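Local coordinates for monovalent Na+/H+ antiporter subunit A (Dietzia sp. DQ12-45-1b, PDB 7D3U), which belongs to the membrane-embedded Mrp complex, a sodium/proton pump, and probably contributes to exchanging sodium ions for protons across the cell membrane, at residues T2-L7 with L65-D70; L61-R66 with A121-V126. One frame throughout, in Å; residues are numbered along the deposited sequence.

From the N terminus, helix 2-23 and helix 29-45 lead to a hairpin of strands 52-56 and 63-68, and contact 1 closes this first loop by bringing the second strand of the hairpin back onto the start of helix 2-23. The chain then runs through helix 71-94 and helix 102-119, and contact 2 closes the second loop where the entry to helix 124-142 meets the same strand. The two loops overlap end to start, sharing Leu-65 and Arg-66, and neither encloses the other. Strand 63-68 thus lies between two helix beginnings: leucines pack on one, while polar bonds and smaller apolar contacts join it to the other. Ser-68 and Asp-122 also touch, joining the two contacts directly.

Contact 1: residues T2-L7 with L65-D70; sequences TLTLAL and LRLSLD. With LMT (dodecyl-beta-D-maltoside), chain C.
Leu-67 reaches from the strand into the first turns of helix 2-23, and every carbon of its side chain from CB outward finds a partner there. Leu-67 CB sits 4.0 Å from Leu-3 CD2. Leu-67 CG lies anti to the carbonyl carbon (chi1 -41°), which carries the branch over the helix, and rests 3.9 Å from Thr-4 CG2. At the tip, Leu-67 CD1 rests on the helix backbone, 3.7 Å from Thr-4 CA, with Leu-3 O also close. Leu-67 CD1 also meets Leu-7 CD1 at 3.6 Å. CD2 touches the same Leu-7 methyl more loosely, the two leucine side chains crossing at about a right angle. Leu-3 reaches past the strand to Leu-69, Leu-3 CD2 lying 3.8 Å from Leu-69 CB. The Thr-4 hydroxyl is hydrogen-bonded to Val-1 O, leaving its methyl to face Leu-67; apolar side chains carry the contact.

Leu-7 has a second neighbour: Leu-7 CD2 lies 3.7 Å from C11 of the dodecyl maltoside in chain C, and Leu-65 touches the same alkyl chain. Leu-65 and Leu-67 are directed at the helix, Arg-66 and Ser-68 away from it, and the alternation runs on past the strand's end to Leu-69. The short axes cross at 97°, and Leu-67 pairs through its backbone with Ala-53 of strand 52-56: a two-stranded beta hairpin laid with its apolar face across the first turns of the N-terminal helix.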
loop_
_atom_site.group_PDB
_atom_site.type_symbol
_atom_site.label_atom_id
_atom_site.label_comp_id
_atom_site.label_asym_id
_atom_site.label_seq_id
_atom_site.Cartn_x
_atom_site.Cartn_y
_atom_site.Cartn_z
ATOM N N THR B 2 -43.780 -18.722 -13.131
ATOM C CA THR B 2 -44.806 -17.823 -12.613
ATOM C C THR B 2 -44.539 -17.437 -11.165
ATOM O O THR B 2 -44.925 -16.344 -10.738
ATOM C CB THR B 2 -46.184 -18.467 -12.741
ATOM O OG1 THR B 2 -46.253 -19.211 -13.963
ATOM C CG2 THR B 2 -47.266 -17.401 -12.749
ATOM N N LEU B 3 -43.883 -18.307 -10.396
ATOM C CA LEU B 3 -43.540 -17.957 -9.022
ATOM C C LEU B 3 -42.442 -16.900 -8.986
ATOM O O LEU B 3 -42.505 -15.948 -8.194
ATOM C CB LEU B 3 -43.114 -19.210 -8.260
ATOM C CG LEU B 3 -42.968 -19.064 -6.749
ATOM C CD1 LEU B 3 -44.139 -18.285 -6.196
ATOM C CD2 LEU B 3 -42.881 -20.429 -6.099
ATOM N N THR B 4 -41.428 -17.049 -9.840
ATOM C CA THR B 4 -40.435 -15.993 -9.986
ATOM C C THR B 4 -41.068 -14.714 -10.510
ATOM O O THR B 4 -40.639 -13.617 -10.144
ATOM C CB THR B 4 -39.313 -16.445 -10.915
ATOM O OG1 THR B 4 -39.878 -16.941 -12.134
ATOM C CG2 THR B 4 -38.499 -17.545 -10.264
ATOM N N LEU B 5 -42.098 -14.833 -11.350
ATOM C CA LEU B 5 -42.827 -13.648 -11.786
ATOM C C LEU B 5 -43.533 -12.978 -10.615
ATOM O O LEU B 5 -43.561 -11.747 -10.522
ATOM C CB LEU B 5 -43.831 -14.017 -12.876
ATOM C CG LEU B 5 -44.820 -12.917 -13.261
ATOM C CD1 LEU B 5 -44.091 -11.754 -13.906
ATOM C CD2 LEU B 5 -45.898 -13.457 -14.185
ATOM N N ALA B 6 -44.110 -13.772 -9.712
ATOM C CA ALA B 6 -44.757 -13.205 -8.534
ATOM C C ALA B 6 -43.752 -12.482 -7.650
ATOM O O ALA B 6 -44.033 -11.393 -7.135
ATOM C CB ALA B 6 -45.472 -14.300 -7.746
ATOM N N LEU B 7 -42.570 -13.069 -7.464
ATOM C CA LEU B 7 -41.540 -12.392 -6.679
ATOM C C LEU B 7 -41.073 -11.112 -7.366
ATOM O O LEU B 7 -40.858 -10.083 -6.709
ATOM C CB LEU B 7 -40.363 -13.333 -6.433
ATOM C CG LEU B 7 -39.389 -12.909 -5.337
ATOM C CD1 LEU B 7 -38.993 -14.106 -4.512
ATOM C CD2 LEU B 7 -38.158 -12.255 -5.933
ATOM N N LEU B 65 -31.501 -19.101 -8.688
ATOM C CA LEU B 65 -32.650 -18.484 -8.043
ATOM C C LEU B 65 -33.818 -19.455 -8.122
ATOM O O LEU B 65 -34.566 -19.466 -9.104
ATOM C CB LEU B 65 -32.989 -17.145 -8.703
ATOM C CG LEU B 65 -34.257 -16.420 -8.254
ATOM C CD1 LEU B 65 -34.173 -16.083 -6.785
ATOM C CD2 LEU B 65 -34.476 -15.161 -9.070
ATOM N N ARG B 66 -33.969 -20.282 -7.092
ATOM C CA ARG B 66 -34.915 -21.392 -7.088
ATOM C C ARG B 66 -35.935 -21.154 -5.985
ATOM O O ARG B 66 -35.619 -21.305 -4.800
ATOM C CB ARG B 66 -34.186 -22.718 -6.890
ATOM C CG ARG B 66 -35.088 -23.927 -6.748
ATOM C CD ARG B 66 -34.258 -25.194 -6.693
ATOM N NE ARG B 66 -34.980 -26.306 -6.084
ATOM C CZ ARG B 66 -35.447 -27.351 -6.757
ATOM N NH1 ARG B 66 -35.270 -27.428 -8.069
ATOM N NH2 ARG B 66 -36.092 -28.317 -6.120
ATOM N N LEU B 67 -37.148 -20.781 -6.372
ATOM C CA LEU B 67 -38.221 -20.516 -5.428
ATOM C C LEU B 67 -39.144 -21.721 -5.342
ATOM O O LEU B 67 -39.500 -22.317 -6.362
ATOM C CB LEU B 67 -39.020 -19.281 -5.843
ATOM C CG LEU B 67 -38.232 -18.088 -6.377
ATOM C CD1 LEU B 67 -39.180 -16.954 -6.695
ATOM C CD2 LEU B 67 -37.176 -17.634 -5.389
ATOM N N SER B 68 -39.531 -22.074 -4.122
ATOM C CA SER B 68 -40.461 -23.163 -3.879
ATOM C C SER B 68 -41.583 -22.669 -2.981
ATOM O O SER B 68 -41.384 -21.785 -2.145
ATOM C CB SER B 68 -39.774 -24.369 -3.235
ATOM O OG SER B 68 -40.704 -25.164 -2.525
ATOM N N LEU B 69 -42.762 -23.254 -3.155
ATOM C CA LEU B 69 -43.965 -22.827 -2.451
ATOM C C LEU B 69 -44.591 -24.007 -1.717
ATOM O O LEU B 69 -45.791 -24.263 -1.803
ATOM C CB LEU B 69 -44.950 -22.184 -3.424
ATOM C CG LEU B 69 -46.315 -21.726 -2.902
ATOM C CD1 LEU B 69 -46.141 -20.636 -1.871
ATOM C CD2 LEU B 69 -47.189 -21.233 -4.037
ATOM N N ASP B 70 -43.766 -24.760 -0.987
ATOM C CA ASP B 70 -44.286 -25.819 -0.139
ATOM C C ASP B 70 -45.287 -25.233 0.857
ATOM O O ASP B 70 -45.230 -24.044 1.173
ATOM C CB ASP B 70 -43.143 -26.527 0.588
ATOM C CG ASP B 70 -42.262 -25.572 1.363
ATOM O OD1 ASP B 70 -42.271 -24.366 1.046
ATOM O OD2 ASP B 70 -41.556 -26.028 2.286
HETATM C C1 LMT C . -36.820 -18.617 -17.648
HETATM C C2 LMT C . -36.514 -17.281 -18.254
HETATM C C3 LMT C . -37.164 -16.098 -17.618
HETATM C C4 LMT C . -36.257 -15.618 -16.515
HETATM C C5 LMT C . -36.997 -14.700 -15.605
HETATM C C6 LMT C . -36.084 -13.958 -14.689
HETATM C C7 LMT C . -36.892 -13.254 -13.639
HETATM C C8 LMT C . -35.981 -12.756 -12.570
HETATM C C9 LMT C . -36.634 -12.633 -11.234
HETATM C C10 LMT C . -35.882 -11.592 -10.458
HETATM C C11 LMT C . -36.298 -11.583 -9.023
HETATM C C12 LMT C . -35.744 -10.405 -8.295
#

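Contact 2: residues L61-R66 with A121-V126; sequences LGVELR and ADDVVV. With LMT (dodecyl-beta-D-maltoside), chain D.
Asp-122 OD2 is gripped twice by the guanidinium of Arg-66. The salt bridge runs mainly from Arg-66 NE to Asp-122 OD2 at 2.6 Å, and Arg-66 NH2 adds a weak bond to the same oxygen. NE comes from above the carboxylate plane, 43° out of it. OD2 in turn lies at the guanidinium edge, tilted 24° from its plane, and the two planar groups are only 28° apart. The pair can meet this way because both side chains run in the same direction, side by side, Arg-66 extended from CG to NE. The other carboxylate oxygen, Asp-122 OD1, is hydrogen-bonded to Ser-184 OG, which helps to set the rotation of the group.

Next to the salt bridge, the backbones also join. Arg-66 O accepts from Asp-122 N at 2.9 Å, in the carbonyl plane, and weakly from Asp-123 N.

Asp-123 is the N-cap of helix 124-142. Asp-123 OD1 takes Val-125 N at 3.1 Å, while OD2 receives a weak bond from Glu-64 N, so the carboxylate caps the helix and touches the strand through a weak bond.

Apolar contacts lie alongside. Val-63 CG2 packs on Val-125 CG2 at 3.6 Å, at about a right angle, and Leu-65 CD1 meets Val-126 CG2 at the same 3.6 Å. The dodecyl chain of the maltoside in chain D runs over Leu-65 and Val-126, and Val-125 also packs on Phe-389 of the neighbouring protein chain, antiporter subunit D. Two adjacent buried aspartates thus have distinct roles: one probably offsets the charge of Arg-66, and the other caps a helix while bonding weakly to the strand.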
loop_
_atom_site.group_PDB
_atom_site.type_symbol
_atom_site.label_atom_id
_atom_site.label_comp_id
_atom_site.label_asym_id
_atom_site.label_seq_id
_atom_site.Cartn_x
_atom_site.Cartn_y
_atom_site.Cartn_z
ATOM N N LEU B 61 -21.084 -21.050 -8.873
ATOM C CA LEU B 61 -21.217 -21.431 -7.474
ATOM C C LEU B 61 -22.275 -22.500 -7.245
ATOM O O LEU B 61 -22.532 -22.854 -6.090
ATOM C CB LEU B 61 -21.546 -20.200 -6.628
ATOM C CG LEU B 61 -20.367 -19.353 -6.158
ATOM C CD1 LEU B 61 -19.676 -18.701 -7.334
ATOM C CD2 LEU B 61 -20.847 -18.303 -5.177
ATOM N N GLY B 62 -22.888 -23.022 -8.304
ATOM C CA GLY B 62 -23.981 -23.956 -8.133
ATOM C C GLY B 62 -25.230 -23.337 -7.555
ATOM O O GLY B 62 -26.107 -24.062 -7.081
ATOM N N VAL B 63 -25.333 -22.013 -7.583
ATOM C CA VAL B 63 -26.452 -21.285 -6.999
ATOM C C VAL B 63 -27.396 -20.865 -8.112
ATOM O O VAL B 63 -26.963 -20.307 -9.127
ATOM C CB VAL B 63 -25.963 -20.061 -6.208
ATOM C CG1 VAL B 63 -27.140 -19.221 -5.754
ATOM C CG2 VAL B 63 -25.127 -20.501 -5.027
ATOM N N GLU B 64 -28.683 -21.129 -7.924
ATOM C CA GLU B 64 -29.711 -20.725 -8.868
ATOM C C GLU B 64 -30.872 -20.115 -8.099
ATOM O O GLU B 64 -31.187 -20.549 -6.989
ATOM C CB GLU B 64 -30.196 -21.910 -9.710
ATOM C CG GLU B 64 -30.721 -23.078 -8.894
ATOM C CD GLU B 64 -30.854 -24.348 -9.711
ATOM O OE1 GLU B 64 -30.160 -25.336 -9.392
ATOM O OE2 GLU B 64 -31.652 -24.358 -10.671
ATOM N N LEU B 65 -31.501 -19.101 -8.688
ATOM C CA LEU B 65 -32.650 -18.484 -8.043
ATOM C C LEU B 65 -33.818 -19.455 -8.122
ATOM O O LEU B 65 -34.566 -19.466 -9.104
ATOM C CB LEU B 65 -32.989 -17.145 -8.703
ATOM C CG LEU B 65 -34.257 -16.420 -8.254
ATOM C CD1 LEU B 65 -34.173 -16.083 -6.785
ATOM C CD2 LEU B 65 -34.476 -15.161 -9.070
ATOM N N ARG B 66 -33.969 -20.282 -7.092
ATOM C CA ARG B 66 -34.915 -21.392 -7.088
ATOM C C ARG B 66 -35.935 -21.154 -5.985
ATOM O O ARG B 66 -35.619 -21.305 -4.800
ATOM C CB ARG B 66 -34.186 -22.718 -6.890
ATOM C CG ARG B 66 -35.088 -23.927 -6.748
ATOM C CD ARG B 66 -34.258 -25.194 -6.693
ATOM N NE ARG B 66 -34.980 -26.306 -6.084
ATOM C CZ ARG B 66 -35.447 -27.351 -6.757
ATOM N NH1 ARG B 66 -35.270 -27.428 -8.069
ATOM N NH2 ARG B 66 -36.092 -28.317 -6.120
ATOM N N ALA B 121 -37.963 -19.580 -0.681
ATOM C CA ALA B 121 -36.563 -19.856 -0.972
ATOM C C ALA B 121 -36.320 -21.354 -0.900
ATOM O O ALA B 121 -36.398 -21.948 0.180
ATOM C CB ALA B 121 -35.644 -19.116 -0.000
ATOM N N ASP B 122 -36.027 -21.960 -2.049
ATOM C CA ASP B 122 -35.613 -23.353 -2.095
ATOM C C ASP B 122 -34.105 -23.515 -2.190
ATOM O O ASP B 122 -33.599 -24.616 -1.958
ATOM C CB ASP B 122 -36.267 -24.069 -3.280
ATOM C CG ASP B 122 -36.370 -25.562 -3.067
ATOM O OD1 ASP B 122 -36.286 -26.002 -1.903
ATOM O OD2 ASP B 122 -36.536 -26.296 -4.063
ATOM N N ASP B 123 -33.388 -22.455 -2.540
ATOM C CA ASP B 123 -31.937 -22.445 -2.484
ATOM C C ASP B 123 -31.492 -21.802 -1.181
ATOM O O ASP B 123 -32.068 -20.804 -0.741
ATOM C CB ASP B 123 -31.356 -21.687 -3.677
ATOM C CG ASP B 123 -29.847 -21.733 -3.713
ATOM O OD1 ASP B 123 -29.253 -22.372 -2.822
ATOM O OD2 ASP B 123 -29.253 -21.136 -4.635
ATOM N N VAL B 124 -30.469 -22.383 -0.556
ATOM C CA VAL B 124 -30.031 -21.865 0.734
ATOM C C VAL B 124 -29.320 -20.527 0.566
ATOM O O VAL B 124 -29.394 -19.657 1.446
ATOM C CB VAL B 124 -29.152 -22.908 1.450
ATOM C CG1 VAL B 124 -27.814 -23.069 0.747
ATOM C CG2 VAL B 124 -28.967 -22.537 2.909
ATOM N N VAL B 125 -28.656 -20.318 -0.573
ATOM C CA VAL B 125 -27.940 -19.068 -0.785
ATOM C C VAL B 125 -28.916 -17.921 -1.008
ATOM O O VAL B 125 -28.742 -16.828 -0.459
ATOM C CB VAL B 125 -26.949 -19.212 -1.953
ATOM C CG1 VAL B 125 -26.503 -17.847 -2.442
ATOM C CG2 VAL B 125 -25.755 -20.040 -1.515
ATOM N N VAL B 126 -29.970 -18.149 -1.796
ATOM C CA VAL B 126 -30.973 -17.102 -1.959
ATOM C C VAL B 126 -31.742 -16.899 -0.661
ATOM O O VAL B 126 -32.233 -15.797 -0.385
ATOM C CB VAL B 126 -31.912 -17.418 -3.138
ATOM C CG1 VAL B 126 -32.894 -18.511 -2.776
ATOM C CG2 VAL B 126 -32.649 -16.169 -3.563
HETATM C C1B LMT D . -26.671 -13.393 -17.564
HETATM C C2B LMT D . -25.463 -14.077 -18.251
HETATM C C3B LMT D . -24.104 -13.514 -17.767
HETATM C C4B LMT D . -24.227 -12.170 -16.997
HETATM C C5B LMT D . -25.387 -11.331 -17.576
HETATM C C6B LMT D . -24.974 -10.688 -18.902
HETATM O O1B LMT D . -26.770 -13.814 -16.225
HETATM O O2B LMT D . -25.540 -15.419 -17.989
HETATM O O3B LMT D . -23.196 -13.446 -18.795
HETATM O "O4'" LMT D . -24.429 -12.384 -15.649
HETATM O O5B LMT D . -26.642 -11.991 -17.693
HETATM O O6B LMT D . -25.191 -9.335 -18.859
HETATM C "C1'" LMT D . -30.850 -14.250 -15.333
HETATM C "C2'" LMT D . -30.374 -12.890 -15.902
HETATM C "C3'" LMT D . -28.842 -12.680 -15.733
HETATM C "C4'" LMT D . -28.051 -14.000 -15.628
HETATM C "C5'" LMT D . -28.858 -15.074 -16.404
HETATM C "C6'" LMT D . -28.136 -16.380 -16.614
HETATM O "O1'" LMT D . -30.772 -14.241 -13.969
HETATM O "O2'" LMT D . -30.717 -12.805 -17.238
HETATM O "O3'" LMT D . -28.585 -11.911 -14.635
HETATM O "O5'" LMT D . -30.085 -15.374 -15.779
HETATM O "O6'" LMT D . -26.956 -16.276 -15.925
HETATM C C1 LMT D . -31.826 -13.564 -13.329
HETATM C C2 LMT D . -31.207 -12.962 -12.106
HETATM C C3 LMT D . -31.656 -13.520 -10.799
HETATM C C4 LMT D . -31.864 -12.364 -9.859
HETATM C C5 LMT D . -30.647 -12.152 -9.030
HETATM C C6 LMT D . -30.972 -11.571 -7.696
HETATM C C7 LMT D . -31.892 -12.489 -6.951
HETATM C C8 LMT D . -32.010 -12.012 -5.549
HETATM C C9 LMT D . -33.164 -12.587 -4.802
HETATM C C10 LMT D . -33.346 -11.754 -3.567
HETATM C C11 LMT D . -34.669 -12.009 -2.925
HETATM C C12 LMT D . -34.828 -13.441 -2.556
#